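PDB 5UY7: peptidoglycan glycosyltransferase from Burkholderia ambifaria, which belongs to the penicillin-binding proteins and carries a transpeptidase domain of the beta-lactamase clan next to a dimerisation domain. Local coordinates for residues D450-T464 with F507-G521. Sequence-based numbering, arbitrary orientation. Where two conformers were deposited one is given.
Sequences DAAVPGYRVGGKSGT and FGGQVSGPVFSAIAG. With SO4 (sulfate ion), chain B.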
ATOM      1  N   ASP A 450       4.143 -14.054  -5.080  1.00 23.53           N
ATOM      2  CA  ASP A 450       4.961 -13.549  -6.176  1.00 25.77           C
ATOM      3  C   ASP A 450       5.628 -12.224  -5.845  1.00 21.87           C
ATOM      4  O   ASP A 450       6.464 -11.759  -6.636  1.00 23.00           O
ATOM      5  CB  ASP A 450       4.121 -13.388  -7.448  1.00 28.09           C
ATOM      6  CG  ASP A 450       3.780 -14.718  -8.101  1.00 49.51           C
ATOM      7  OD1 ASP A 450       4.143 -15.773  -7.542  1.00 56.18           O
ATOM      8  OD2 ASP A 450       3.152 -14.706  -9.179  1.00 62.77           O
ATOM      9  N   ALA A 451       5.285 -11.605  -4.717  1.00 17.66           N
ATOM     10  CA  ALA A 451       5.951 -10.387  -4.274  1.00 14.77           C
ATOM     11  C   ALA A 451       7.091 -10.661  -3.310  1.00 17.05           C
ATOM     12  O   ALA A 451       7.778  -9.720  -2.900  1.00 17.97           O
ATOM     13  CB  ALA A 451       4.941  -9.435  -3.628  1.00 16.79           C
ATOM     14  N   ALA A 452       7.302 -11.915  -2.929  1.00 16.64           N
ATOM     15  CA  ALA A 452       8.444 -12.261  -2.100  1.00 17.97           C
ATOM     16  C   ALA A 452       9.745 -11.883  -2.800  1.00 16.35           C
ATOM     17  O   ALA A 452       9.840 -11.905  -4.031  1.00 18.46           O
ATOM     18  CB  ALA A 452       8.449 -13.755  -1.794  1.00 18.23           C
ATOM     19  N   VAL A 453      10.754 -11.565  -1.993  1.00 15.75           N
ATOM     20  CA  VAL A 453      12.080 -11.165  -2.466  1.00 15.07           C
ATOM     21  C   VAL A 453      13.107 -12.141  -1.913  1.00 18.22           C
ATOM     22  O   VAL A 453      13.400 -12.111  -0.706  1.00 17.89           O
ATOM     23  CB  VAL A 453      12.408  -9.723  -2.031  1.00 15.03           C
ATOM     24  CG1 VAL A 453      13.836  -9.356  -2.417  1.00 16.77           C
ATOM     25  CG2 VAL A 453      11.403  -8.735  -2.605  1.00 16.91           C
ATOM     26  N   PRO A 454      13.676 -13.018  -2.738  1.00 19.97           N
ATOM     27  CA  PRO A 454      14.660 -13.983  -2.229  1.00 20.86           C
ATOM     28  C   PRO A 454      15.782 -13.286  -1.472  1.00 19.65           C
ATOM     29  O   PRO A 454      16.400 -12.335  -1.969  1.00 22.66           O
ATOM     30  CB  PRO A 454      15.169 -14.666  -3.504  1.00 25.02           C
ATOM     31  CG  PRO A 454      14.004 -14.543  -4.468  1.00 26.70           C
ATOM     32  CD  PRO A 454      13.392 -13.201  -4.172  1.00 22.44           C
ATOM     33  N   GLY A 455      16.015 -13.744  -0.240  1.00 20.52           N
ATOM     34  CA  GLY A 455      17.073 -13.213   0.593  1.00 22.26           C
ATOM     35  C   GLY A 455      16.669 -12.105   1.548  1.00 20.01           C
ATOM     36  O   GLY A 455      17.478 -11.735   2.409  1.00 19.56           O
ATOM     37  N   TYR A 456      15.464 -11.558   1.426  1.00 17.17           N
ATOM     38  CA  TYR A 456      15.076 -10.407   2.235  1.00 17.81           C
ATOM     39  C   TYR A 456      13.674 -10.584   2.783  1.00 19.02           C
ATOM     40  O   TYR A 456      12.755 -10.942   2.043  1.00 21.29           O
ATOM     41  CB  TYR A 456      15.129  -9.113   1.415  1.00 16.52           C
ATOM     42  CG  TYR A 456      16.522  -8.752   0.988  1.00 17.72           C
ATOM     43  CD1 TYR A 456      17.353  -8.022   1.828  1.00 21.00           C
ATOM     44  CD2 TYR A 456      17.023  -9.166  -0.240  1.00 18.95           C
ATOM     45  CE1 TYR A 456      18.627  -7.697   1.452  1.00 17.68           C
ATOM     46  CE2 TYR A 456      18.316  -8.850  -0.629  1.00 22.13           C
ATOM     47  CZ  TYR A 456      19.111  -8.109   0.224  1.00 23.61           C
ATOM     48  OH  TYR A 456      20.391  -7.779  -0.152  1.00 26.84           O
ATOM     49  N   ARG A 457      13.505 -10.282   4.066  1.00 15.49           N
ATOM     50  CA  ARG A 457      12.165 -10.137   4.611  1.00 13.87           C
ATOM     51  C   ARG A 457      11.521  -8.873   4.067  1.00 13.99           C
ATOM     52  O   ARG A 457      12.082  -7.783   4.210  1.00 16.53           O
ATOM     53  CB  ARG A 457      12.225 -10.081   6.132  1.00 14.37           C
ATOM     54  CG  ARG A 457      12.711 -11.389   6.738  1.00 17.55           C
ATOM     55  CD  ARG A 457      12.997 -11.223   8.213  1.00 19.06           C
ATOM     56  NE  ARG A 457      11.846 -10.677   8.929  1.00 16.39           N
ATOM     57  CZ  ARG A 457      11.890 -10.311  10.206  1.00 14.48           C
ATOM     58  NH1 ARG A 457      13.014 -10.444  10.895  1.00 19.21           N
ATOM     59  NH2 ARG A 457      10.804  -9.798  10.789  1.00 17.85           N
ATOM     60  N   VAL A 458      10.346  -9.018   3.449  1.00 13.13           N
ATOM     61  CA  VAL A 458       9.598  -7.892   2.896  1.00 13.12           C
ATOM     62  C   VAL A 458       8.126  -8.072   3.243  1.00 14.20           C
ATOM     63  O   VAL A 458       7.697  -9.127   3.709  1.00 16.12           O
ATOM     64  CB  VAL A 458       9.772  -7.752   1.367  1.00 17.25           C
ATOM     65  CG1 VAL A 458      11.254  -7.683   0.987  1.00 16.90           C
ATOM     66  CG2 VAL A 458       9.042  -8.889   0.640  1.00 16.42           C
ATOM     67  N   GLY A 459       7.344  -7.022   3.003  1.00 14.69           N
ATOM     68  CA  GLY A 459       5.905  -7.142   3.157  1.00 13.35           C
ATOM     69  C   GLY A 459       5.224  -6.039   2.385  1.00 14.26           C
ATOM     70  O   GLY A 459       5.826  -5.004   2.085  1.00 15.87           O
ATOM     71  N   GLY A 460       3.955  -6.270   2.070  1.00 13.85           N
ATOM     72  CA  GLY A 460       3.192  -5.292   1.319  1.00 14.80           C
ATOM     73  C   GLY A 460       1.830  -5.851   0.959  1.00 15.33           C
ATOM     74  O   GLY A 460       1.433  -6.919   1.436  1.00 18.32           O
ATOM     75  N   LYS A 461       1.127  -5.113   0.099  1.00 13.54           N
ATOM     76  CA  LYS A 461      -0.215  -5.501  -0.316  1.00 15.20           C
ATOM     77  C   LYS A 461      -0.439  -5.232  -1.791  1.00 19.72           C
ATOM     78  O   LYS A 461      -0.030  -4.189  -2.316  1.00 17.97           O
ATOM     79  CB  LYS A 461      -1.298  -4.736   0.461  1.00 23.08           C
ATOM     80  CG  LYS A 461      -1.721  -5.362   1.750  1.00 25.85           C
ATOM     81  CD  LYS A 461      -2.291  -6.754   1.566  1.00 17.03           C
ATOM     82  CE  LYS A 461      -3.692  -6.744   1.008  1.00 28.88           C
ATOM     83  NZ  LYS A 461      -4.100  -8.124   0.684  1.00 36.37           N
ATOM     84  N   SER A 462      -1.135  -6.163  -2.432  1.00 19.44           N
ATOM     85  CA  SER A 462      -1.629  -5.985  -3.787  0.63 20.41           C
ATOM     86  C   SER A 462      -3.036  -5.402  -3.758  1.00 20.12           C
ATOM     87  O   SER A 462      -3.771  -5.533  -2.773  1.00 21.48           O
ATOM     88  CB  SER A 462      -1.644  -7.318  -4.537  0.63 23.45           C
ATOM     89  OG  SER A 462      -2.626  -8.184  -3.998  0.63 22.87           O
ATOM     90  N   GLY A 463      -3.400  -4.748  -4.854  1.00 19.42           N
ATOM     91  CA  GLY A 463      -4.752  -4.243  -5.026  1.00 21.90           C
ATOM     92  C   GLY A 463      -5.079  -4.194  -6.500  1.00 25.01           C
ATOM     93  O   GLY A 463      -4.190  -4.041  -7.343  1.00 21.08           O
ATOM     94  N   THR A 464      -6.366  -4.339  -6.817  1.00 24.68           N
ATOM     95  CA  THR A 464      -6.817  -4.295  -8.202  1.00 27.24           C
ATOM     96  C   THR A 464      -7.967  -3.310  -8.340  1.00 30.04           C
ATOM     97  O   THR A 464      -8.883  -3.290  -7.515  1.00 29.24           O
ATOM     98  CB  THR A 464      -7.264  -5.678  -8.693  1.00 36.32           C
ATOM     99  OG1 THR A 464      -8.398  -6.109  -7.936  1.00 47.02           O
ATOM    100  CG2 THR A 464      -6.149  -6.690  -8.531  1.00 32.27           C
ATOM    101  N   PHE A 507      -2.748 -12.779 -13.104  1.00 59.42           N
ATOM    102  CA  PHE A 507      -3.698 -11.729 -12.751  1.00 57.05           C
ATOM    103  C   PHE A 507      -3.279 -10.978 -11.490  1.00 52.48           C
ATOM    104  O   PHE A 507      -2.777 -11.580 -10.542  1.00 53.11           O
ATOM    105  CB  PHE A 507      -5.097 -12.318 -12.554  1.00 63.01           C
ATOM    106  CG  PHE A 507      -6.132 -11.301 -12.155  1.00 65.00           C
ATOM    107  CD1 PHE A 507      -6.838 -10.601 -13.120  1.00 65.63           C
ATOM    108  CD2 PHE A 507      -6.399 -11.045 -10.818  1.00 67.15           C
ATOM    109  CE1 PHE A 507      -7.789  -9.664 -12.760  1.00 64.27           C
ATOM    110  CE2 PHE A 507      -7.346 -10.108 -10.452  1.00 68.22           C
ATOM    111  CZ  PHE A 507      -8.043  -9.419 -11.426  1.00 67.60           C
ATOM    112  N   GLY A 508      -3.498  -9.663 -11.494  1.00 51.69           N
ATOM    113  CA  GLY A 508      -3.347  -8.838 -10.309  1.00 46.80           C
ATOM    114  C   GLY A 508      -2.004  -8.946  -9.620  1.00 44.64           C
ATOM    115  O   GLY A 508      -0.981  -8.515 -10.163  1.00 34.73           O
ATOM    116  N   GLY A 509      -1.996  -9.521  -8.414  1.00 44.56           N
ATOM    117  CA  GLY A 509      -0.750  -9.698  -7.688  1.00 42.74           C
ATOM    118  C   GLY A 509       0.306 -10.457  -8.462  1.00 43.94           C
ATOM    119  O   GLY A 509       1.501 -10.273  -8.209  1.00 35.87           O
ATOM    120  N   GLN A 510      -0.111 -11.310  -9.403  1.00 37.82           N
ATOM    121  CA  GLN A 510       0.829 -12.002 -10.279  1.00 34.14           C
ATOM    122  C   GLN A 510       1.449 -11.068 -11.312  1.00 36.56           C
ATOM    123  O   GLN A 510       2.469 -11.419 -11.919  1.00 38.03           O
ATOM    124  CB  GLN A 510       0.124 -13.167 -10.976  1.00 41.83           C
ATOM    125  CG  GLN A 510      -0.352 -14.253 -10.022  1.00 48.22           C
ATOM    126  CD  GLN A 510      -1.264 -15.265 -10.692  1.00 56.58           C
ATOM    127  OE1 GLN A 510      -2.181 -14.901 -11.435  1.00 55.84           O
ATOM    128  NE2 GLN A 510      -1.016 -16.546 -10.434  1.00 57.93           N
ATOM    129  N   VAL A 511       0.852  -9.901 -11.531  1.00 28.38           N
ATOM    130  CA  VAL A 511       1.395  -8.885 -12.423  1.00 23.89           C
ATOM    131  C   VAL A 511       2.189  -7.841 -11.650  1.00 25.04           C
ATOM    132  O   VAL A 511       3.346  -7.569 -11.971  1.00 24.40           O
ATOM    133  CB  VAL A 511       0.254  -8.237 -13.241  1.00 25.33           C
ATOM    134  CG1 VAL A 511       0.764  -7.049 -14.048  1.00 26.69           C
ATOM    135  CG2 VAL A 511      -0.402  -9.279 -14.141  1.00 29.33           C
ATOM    136  N   SER A 512       1.593  -7.279 -10.591  1.00 21.95           N
ATOM    137  CA  SER A 512       2.241  -6.214  -9.830  1.00 20.71           C
ATOM    138  C   SER A 512       3.316  -6.747  -8.888  1.00 19.44           C
ATOM    139  O   SER A 512       4.344  -6.095  -8.684  1.00 18.41           O
ATOM    140  CB  SER A 512       1.199  -5.440  -9.017  1.00 22.07           C
ATOM    141  OG  SER A 512       0.497  -6.311  -8.131  1.00 26.17           O
ATOM    142  N   GLY A 513       3.081  -7.909  -8.284  1.00 19.73           N
ATOM    143  CA  GLY A 513       3.971  -8.443  -7.277  1.00 18.90           C
ATOM    144  C   GLY A 513       5.403  -8.634  -7.743  1.00 18.21           C
ATOM    145  O   GLY A 513       6.354  -8.210  -7.078  1.00 17.87           O
ATOM    146  N   PRO A 514       5.593  -9.287  -8.890  1.00 19.08           N
ATOM    147  CA  PRO A 514       6.967  -9.492  -9.373  1.00 19.50           C
ATOM    148  C   PRO A 514       7.695  -8.202  -9.691  1.00 20.52           C
ATOM    149  O   PRO A 514       8.927  -8.172  -9.607  1.00 20.35           O
ATOM    150  CB  PRO A 514       6.770 -10.352 -10.626  1.00 22.77           C
ATOM    151  CG  PRO A 514       5.495 -11.091 -10.345  1.00 22.10           C
ATOM    152  CD  PRO A 514       4.627 -10.089  -9.665  1.00 21.47           C
ATOM    153  N   VAL A 515       6.975  -7.142 -10.071  1.00 20.07           N
ATOM    154  CA  VAL A 515       7.624  -5.855 -10.300  1.00 19.14           C
ATOM    155  C   VAL A 515       8.098  -5.263  -8.980  1.00 16.77           C
ATOM    156  O   VAL A 515       9.221  -4.760  -8.868  1.00 17.20           O
ATOM    157  CB  VAL A 515       6.678  -4.887 -11.030  1.00 20.98           C
ATOM    158  CG1 VAL A 515       7.456  -3.631 -11.442  1.00 21.84           C
ATOM    159  CG2 VAL A 515       6.042  -5.559 -12.226  1.00 22.34           C
ATOM    160  N   PHE A 516       7.226  -5.274  -7.966  1.00 16.19           N
ATOM    161  CA  PHE A 516       7.654  -4.878  -6.629  1.00 15.36           C
ATOM    162  C   PHE A 516       8.880  -5.675  -6.200  1.00 17.01           C
ATOM    163  O   PHE A 516       9.874  -5.114  -5.712  1.00 14.80           O
ATOM    164  CB  PHE A 516       6.517  -5.076  -5.616  1.00 15.69           C
ATOM    165  CG  PHE A 516       6.995  -5.074  -4.182  1.00 15.13           C
ATOM    166  CD1 PHE A 516       7.118  -3.878  -3.482  1.00 15.21           C
ATOM    167  CD2 PHE A 516       7.359  -6.263  -3.546  1.00 15.15           C
ATOM    168  CE1 PHE A 516       7.574  -3.859  -2.181  1.00 15.39           C
ATOM    169  CE2 PHE A 516       7.831  -6.249  -2.232  1.00 16.74           C
ATOM    170  CZ  PHE A 516       7.928  -5.049  -1.551  1.00 17.60           C
ATOM    171  N   SER A 517       8.818  -6.996  -6.369  1.00 15.90           N
ATOM    172  CA  SER A 517       9.894  -7.857  -5.894  1.00 16.81           C
ATOM    173  C   SER A 517      11.211  -7.517  -6.575  1.00 16.98           C
ATOM    174  O   SER A 517      12.256  -7.413  -5.923  1.00 17.02           O
ATOM    175  CB  SER A 517       9.544  -9.321  -6.142  1.00 17.92           C
ATOM    176  OG  SER A 517      10.670 -10.145  -5.882  1.00 18.65           O
ATOM    177  N   ALA A 518      11.176  -7.353  -7.897  1.00 15.70           N
ATOM    178  CA  ALA A 518      12.392  -7.054  -8.642  1.00 17.03           C
ATOM    179  C   ALA A 518      12.974  -5.712  -8.219  1.00 17.99           C
ATOM    180  O   ALA A 518      14.177  -5.594  -7.969  1.00 16.64           O
ATOM    181  CB  ALA A 518      12.097  -7.074 -10.144  1.00 18.57           C
ATOM    182  N   ILE A 519      12.133  -4.684  -8.116  1.00 14.87           N
ATOM    183  CA  ILE A 519      12.653  -3.370  -7.762  1.00 14.49           C
ATOM    184  C   ILE A 519      13.167  -3.364  -6.331  1.00 14.96           C
ATOM    185  O   ILE A 519      14.239  -2.821  -6.049  1.00 15.20           O
ATOM    186  CB  ILE A 519      11.588  -2.286  -7.990  1.00 15.82           C
ATOM    187  CG1 ILE A 519      11.305  -2.163  -9.484  1.00 15.72           C
ATOM    188  CG2 ILE A 519      12.049  -0.968  -7.364  1.00 15.56           C
ATOM    189  CD1 ILE A 519      10.145  -1.212  -9.831  1.00 17.31           C
ATOM    190  N   ALA A 520      12.403  -3.949  -5.399  1.00 15.29           N
ATOM    191  CA  ALA A 520      12.834  -3.973  -4.005  1.00 14.07           C
ATOM    192  C   ALA A 520      14.144  -4.740  -3.847  1.00 16.34           C
ATOM    193  O   ALA A 520      15.083  -4.265  -3.196  1.00 16.02           O
ATOM    194  CB  ALA A 520      11.741  -4.591  -3.128  1.00 14.49           C
ATOM    195  N   GLY A 521      14.219  -5.936  -4.427  1.00 14.45           N
ATOM    196  CA  GLY A 521      15.435  -6.729  -4.305  1.00 16.33           C
ATOM    197  C   GLY A 521      16.632  -6.075  -4.972  1.00 17.06           C
ATOM    198  O   GLY A 521      17.732  -6.034  -4.405  1.00 16.79           O
TER
HETATM  199  S   SO4 B 701      -6.446  -8.253  -4.886  1.00 36.53           S
HETATM  200  O1  SO4 B 701      -5.202  -7.619  -5.333  1.00 39.48           O
HETATM  201  O2  SO4 B 701      -6.140  -9.450  -4.112  1.00 40.28           O
HETATM  202  O3  SO4 B 701      -7.224  -8.618  -6.067  1.00 46.73           O
HETATM  203  O4  SO4 B 701      -7.258  -7.363  -4.066  1.00 36.34           O
HETATM  204  O   HOH W   1      -2.363  -6.353  -8.089  1.00 30.92           O
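Ala451 runs so close over helix 509-521 that its CA lies 4.1 Å from the CA of Gly513, a glycine that leaves room for backbone to rest on backbone. This is the transpeptidase fold of penicillin-binding proteins, in which the C-terminal helix packs on a five-stranded antiparallel sheet; edge strand 459-464 and the loop leading into it pack on that helix, the N-to-C directions of the strand and helix segments 143° apart, roughly antiparallel. Where the backbones touch, Ala451 CA directs its hydrogen at Gly513 O, a CA-H...O contact of 3.6 Å with 153° at the hydrogen. Pro514, at whose nitrogen the helix kinks, sets its ring beside Asp450 CB. One turn on, Ser517 OG donates to Ala452 O at 2.7 Å, 34° off the carbonyl plane; OG stands trans to the backbone N of Ser517, which carries it to the loop. Val453 forks over the same turn, CG2 near Ser517 OG and Ala520 CB, CG1 3.6 Å from Gly521 CA. Phe516 wedges between loop and strand: Ala451 O, buried without a polar partner, meets the ring in plane at its edge, Val458 CG2 reaches the same rim, and Ala520 CB sits off-centre over one face. Phe481 of strand 477-485 also meets this ring. At the helix start, Gly508 takes the N-cap position with positive phi. Lys461, Ser462 and Gly463 fit a K(T/S)G-type motif, consistent with an active-site edge; Lys461 NZ is hydrogen-bonded to Ser324 OG. A sulfate, probably from the crystallisation liquor, sits here, also hydrogen-bonded to Ser270 OG and weakly to Thr464 OG1. Water 1 links Gly463 O, to which it donates at 3.0 Å, to Ser512 OG.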